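Local structure of SusD superfamily protein (3NQP) at residues D430-K442 against D455-L468. The protein probably binds glycans at the outer membrane for uptake, as a member of the SusD family of surface sugar-binding proteins. Residues are numbered along the deposited sequence; the frame is centred on the assembly and turned at random.
Sequences DFTTNELAILHEK and DLRRMTLTKGGTPL
T432 and L461 bring the two backbones closest, their CA atoms 5.4 Å apart, where the first turn of helix 431-445 meets the loop that follows helix 452-458. CA to CA, the chains then spread to 7.0 Å at E435 and M459 and 6.9 Å at L439 and D455. D430 is the N-cap, its OD1 accepting from T433 N. Within this first turn, T432 OG1, placed beside its own backbone N (chi1 -61°), donates to L461 O at 2.6 Å. F431 packs on the start of the type II beta turn T462–G465: K463 N sits above the centre of one ring face, K463 CB makes a CH-pi contact with the ring, and T460 O meets the ring edge in plane at CE1. E435 bends at chi2 (87°) and takes T460 N on the anti side of OE2, 3.1 Å away and nearly straight at 167°; the same oxygen has K216 as a salt-bridge partner, while N394 binds OE1. Selenomethionine M459 turns at SE to lodge its CE against I438 CG2 (3.5 Å), with SE against L439 CB. The end of L439 divides, CD1 on D455 CB and CD2 meeting L468 CD1 tip to tip. At the far end K442 NZ reaches the syn lone pair of D455 OD1 (2.7 Å), and R458 grips that one oxygen with NH1 and NH2. The contact thus packs one helix of the SusD family region against the next helix's end and following loop; helix 382-396, whose E391 pairs with R458, and helix 399-414 both pack on I438.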
# COMPACT_ATOMS: atom_id res chain seq x y z
N ASP A 430 -16.50 -16.28 16.02
CA ASP A 430 -17.20 -15.75 14.90
C ASP A 430 -16.22 -15.23 13.85
O ASP A 430 -15.55 -14.17 14.04
CB ASP A 430 -18.12 -14.63 15.36
CG ASP A 430 -19.06 -14.17 14.25
OD1 ASP A 430 -18.83 -13.10 13.67
OD2 ASP A 430 -19.98 -14.91 13.95
N PHE A 431 -16.16 -15.96 12.74
CA PHE A 431 -15.27 -15.62 11.64
C PHE A 431 -15.49 -14.19 11.18
O PHE A 431 -14.53 -13.44 10.96
CB PHE A 431 -15.45 -16.57 10.45
CG PHE A 431 -14.51 -16.29 9.32
CD1 PHE A 431 -14.80 -15.28 8.38
CD2 PHE A 431 -13.35 -17.03 9.16
CE1 PHE A 431 -13.92 -14.99 7.34
CE2 PHE A 431 -12.45 -16.74 8.10
CZ PHE A 431 -12.76 -15.71 7.18
N THR A 432 -16.74 -13.78 11.05
CA THR A 432 -17.06 -12.47 10.51
C THR A 432 -16.54 -11.38 11.44
O THR A 432 -15.97 -10.37 11.01
CB THR A 432 -18.58 -12.28 10.31
OG1 THR A 432 -19.08 -13.27 9.38
CG2 THR A 432 -18.89 -10.89 9.73
N THR A 433 -16.74 -11.57 12.73
CA THR A 433 -16.35 -10.51 13.69
C THR A 433 -14.83 -10.35 13.61
O THR A 433 -14.32 -9.23 13.60
CB THR A 433 -16.79 -10.87 15.10
OG1 THR A 433 -18.19 -11.09 15.08
CG2 THR A 433 -16.46 -9.74 16.17
N ASN A 434 -14.10 -11.47 13.57
CA ASN A 434 -12.66 -11.48 13.44
C ASN A 434 -12.19 -10.83 12.14
O ASN A 434 -11.29 -9.99 12.16
CB ASN A 434 -12.10 -12.90 13.46
CG ASN A 434 -12.09 -13.53 14.86
OD1 ASN A 434 -11.94 -12.85 15.89
ND2 ASN A 434 -12.25 -14.84 14.88
N GLU A 435 -12.74 -11.24 10.99
CA GLU A 435 -12.32 -10.65 9.69
C GLU A 435 -12.53 -9.14 9.69
O GLU A 435 -11.65 -8.37 9.28
CB GLU A 435 -13.09 -11.29 8.53
CG GLU A 435 -12.45 -11.10 7.21
CD GLU A 435 -11.42 -12.17 6.88
OE1 GLU A 435 -10.83 -12.78 7.81
OE2 GLU A 435 -11.19 -12.42 5.69
N LEU A 436 -13.69 -8.68 10.16
CA LEU A 436 -13.97 -7.24 10.22
C LEU A 436 -13.07 -6.49 11.20
O LEU A 436 -12.69 -5.35 10.94
CB LEU A 436 -15.44 -6.96 10.46
CG LEU A 436 -16.43 -7.48 9.40
CD1 LEU A 436 -17.89 -7.36 9.88
CD2 LEU A 436 -16.23 -6.80 7.98
N ALA A 437 -12.77 -7.12 12.32
CA ALA A 437 -11.85 -6.55 13.30
C ALA A 437 -10.45 -6.36 12.69
O ALA A 437 -9.78 -5.36 12.98
CB ALA A 437 -11.80 -7.43 14.59
N ILE A 438 -10.03 -7.28 11.83
CA ILE A 438 -8.69 -7.23 11.21
C ILE A 438 -8.73 -6.12 10.16
O ILE A 438 -7.86 -5.26 10.14
CB ILE A 438 -8.27 -8.58 10.58
CG1 ILE A 438 -8.00 -9.66 11.66
CG2 ILE A 438 -6.99 -8.41 9.68
CD1 ILE A 438 -8.00 -11.14 11.04
N LEU A 439 -9.79 -6.10 9.35
CA LEU A 439 -9.95 -5.02 8.36
C LEU A 439 -9.94 -3.66 9.03
O LEU A 439 -9.26 -2.75 8.59
CB LEU A 439 -11.24 -5.18 7.53
CG LEU A 439 -11.71 -3.99 6.63
CD1 LEU A 439 -10.83 -3.85 5.46
CD2 LEU A 439 -13.19 -4.20 6.19
N HIS A 440 -10.70 -3.53 10.10
CA HIS A 440 -10.87 -2.21 10.72
C HIS A 440 -9.60 -1.78 11.44
O HIS A 440 -9.35 -0.61 11.54
CB HIS A 440 -12.09 -2.17 11.63
CG HIS A 440 -13.40 -2.24 10.90
ND1 HIS A 440 -14.56 -2.72 11.49
CD2 HIS A 440 -13.73 -1.94 9.62
CE1 HIS A 440 -15.54 -2.68 10.60
NE2 HIS A 440 -15.07 -2.20 9.46
N GLU A 441 -8.78 -2.74 11.89
CA GLU A 441 -7.46 -2.41 12.42
C GLU A 441 -6.50 -1.98 11.31
O GLU A 441 -5.74 -1.05 11.49
CB GLU A 441 -6.90 -3.59 13.23
CG GLU A 441 -5.91 -3.15 14.32
CD GLU A 441 -6.51 -2.22 15.33
OE1 GLU A 441 -7.68 -2.42 15.70
OE2 GLU A 441 -5.81 -1.27 15.71
N LYS A 442 -6.50 -2.68 10.18
CA LYS A 442 -5.76 -2.22 9.00
C LYS A 442 -6.24 -0.84 8.53
O LYS A 442 -5.42 -0.02 8.12
CB LYS A 442 -5.88 -3.24 7.86
CG LYS A 442 -5.03 -4.48 8.10
CD LYS A 442 -4.82 -5.35 6.83
CE LYS A 442 -3.79 -4.68 5.90
NZ LYS A 442 -3.49 -5.56 4.69
N ASP A 455 -7.42 -5.28 0.70
CA ASP A 455 -8.18 -5.89 1.80
C ASP A 455 -9.64 -6.20 1.42
O ASP A 455 -10.14 -7.27 1.77
CB ASP A 455 -8.14 -5.00 3.04
CG ASP A 455 -6.73 -4.85 3.62
OD1 ASP A 455 -5.84 -5.66 3.32
OD2 ASP A 455 -6.49 -3.87 4.37
N LEU A 456 -10.28 -5.27 0.68
CA LEU A 456 -11.65 -5.45 0.21
C LEU A 456 -11.78 -6.53 -0.84
O LEU A 456 -12.79 -7.26 -0.87
CB LEU A 456 -12.24 -4.16 -0.34
CG LEU A 456 -12.44 -3.05 0.71
CD1 LEU A 456 -12.68 -1.71 -0.06
CD2 LEU A 456 -13.62 -3.36 1.67
N ARG A 457 -10.78 -6.65 -1.70
CA ARG A 457 -10.77 -7.74 -2.70
C ARG A 457 -10.57 -9.11 -2.03
O ARG A 457 -11.13 -10.10 -2.47
CB ARG A 457 -9.61 -7.56 -3.71
CG ARG A 457 -9.80 -6.43 -4.72
CD ARG A 457 -10.65 -6.75 -5.91
NE ARG A 457 -10.40 -8.08 -6.52
CZ ARG A 457 -9.38 -8.39 -7.30
NH1 ARG A 457 -8.47 -7.51 -7.61
NH2 ARG A 457 -9.28 -9.61 -7.78
N ARG A 458 -9.78 -9.14 -0.96
CA ARG A 458 -9.21 -10.37 -0.45
C ARG A 458 -9.96 -10.94 0.72
O ARG A 458 -10.21 -12.14 0.76
CB ARG A 458 -7.76 -10.14 -0.05
CG ARG A 458 -6.91 -11.40 0.25
CD ARG A 458 -5.58 -11.03 0.93
NE ARG A 458 -5.81 -10.34 2.17
CZ ARG A 458 -5.68 -9.02 2.38
NH1 ARG A 458 -5.25 -8.17 1.43
NH2 ARG A 458 -6.01 -8.54 3.56
N MSE A 459 -10.34 -10.08 1.66
CA MSE A 459 -11.04 -10.54 2.84
C MSE A 459 -12.48 -10.89 2.48
O MSE A 459 -13.07 -10.37 1.53
CB MSE A 459 -10.96 -9.49 3.97
CG MSE A 459 -9.52 -9.15 4.32
SE MSE A 459 -9.33 -7.98 5.80
CE MSE A 459 -9.35 -9.28 7.21
N THR A 460 -13.02 -11.84 3.24
CA THR A 460 -14.32 -12.42 2.97
C THR A 460 -15.23 -12.35 4.20
O THR A 460 -14.75 -12.32 5.35
CB THR A 460 -14.19 -13.90 2.53
OG1 THR A 460 -13.55 -14.66 3.56
CG2 THR A 460 -13.38 -14.05 1.20
N LEU A 461 -16.54 -12.36 3.99
CA LEU A 461 -17.44 -12.12 5.10
C LEU A 461 -17.47 -13.37 6.01
O LEU A 461 -17.63 -13.25 7.22
CB LEU A 461 -18.83 -11.79 4.56
CG LEU A 461 -19.86 -11.27 5.56
CD1 LEU A 461 -19.43 -9.82 6.00
CD2 LEU A 461 -21.27 -11.37 4.93
N THR A 462 -17.36 -14.54 5.37
CA THR A 462 -17.30 -15.82 6.04
C THR A 462 -16.20 -16.66 5.38
O THR A 462 -15.73 -16.31 4.29
CB THR A 462 -18.63 -16.59 5.94
OG1 THR A 462 -19.02 -16.71 4.59
CG2 THR A 462 -19.73 -15.88 6.71
N LYS A 463 -15.78 -17.74 6.06
CA LYS A 463 -14.73 -18.59 5.54
C LYS A 463 -15.21 -19.12 4.23
O LYS A 463 -16.26 -19.70 4.17
CB LYS A 463 -14.42 -19.75 6.48
CG LYS A 463 -13.20 -20.58 6.02
CD LYS A 463 -12.81 -21.57 7.11
CE LYS A 463 -11.71 -22.50 6.63
NZ LYS A 463 -12.23 -23.56 5.75
N GLY A 464 -14.44 -18.94 3.18
CA GLY A 464 -14.83 -19.40 1.86
C GLY A 464 -15.93 -18.58 1.21
O GLY A 464 -16.42 -19.00 0.16
N GLY A 465 -16.31 -17.44 1.81
CA GLY A 465 -17.49 -16.71 1.40
C GLY A 465 -17.24 -15.49 0.52
O GLY A 465 -16.23 -15.39 -0.17
N THR A 466 -18.14 -14.50 0.60
CA THR A 466 -18.13 -13.37 -0.34
C THR A 466 -17.02 -12.34 -0.05
O THR A 466 -16.86 -11.93 1.09
CB THR A 466 -19.47 -12.65 -0.26
OG1 THR A 466 -20.49 -13.63 -0.33
CG2 THR A 466 -19.65 -11.64 -1.41
N PRO A 467 -16.29 -11.90 -1.09
CA PRO A 467 -15.34 -10.80 -0.88
C PRO A 467 -16.00 -9.59 -0.22
O PRO A 467 -17.17 -9.22 -0.54
CB PRO A 467 -14.88 -10.45 -2.28
CG PRO A 467 -14.94 -11.76 -3.01
CD PRO A 467 -16.13 -12.51 -2.43
N LEU A 468 -15.27 -8.96 0.69
CA LEU A 468 -15.87 -7.85 1.44
C LEU A 468 -16.20 -6.63 0.56
O LEU A 468 -17.01 -5.83 0.96
CB LEU A 468 -15.00 -7.44 2.62
CG LEU A 468 -14.99 -8.35 3.83
CD1 LEU A 468 -14.14 -7.70 4.95
CD2 LEU A 468 -16.43 -8.79 4.32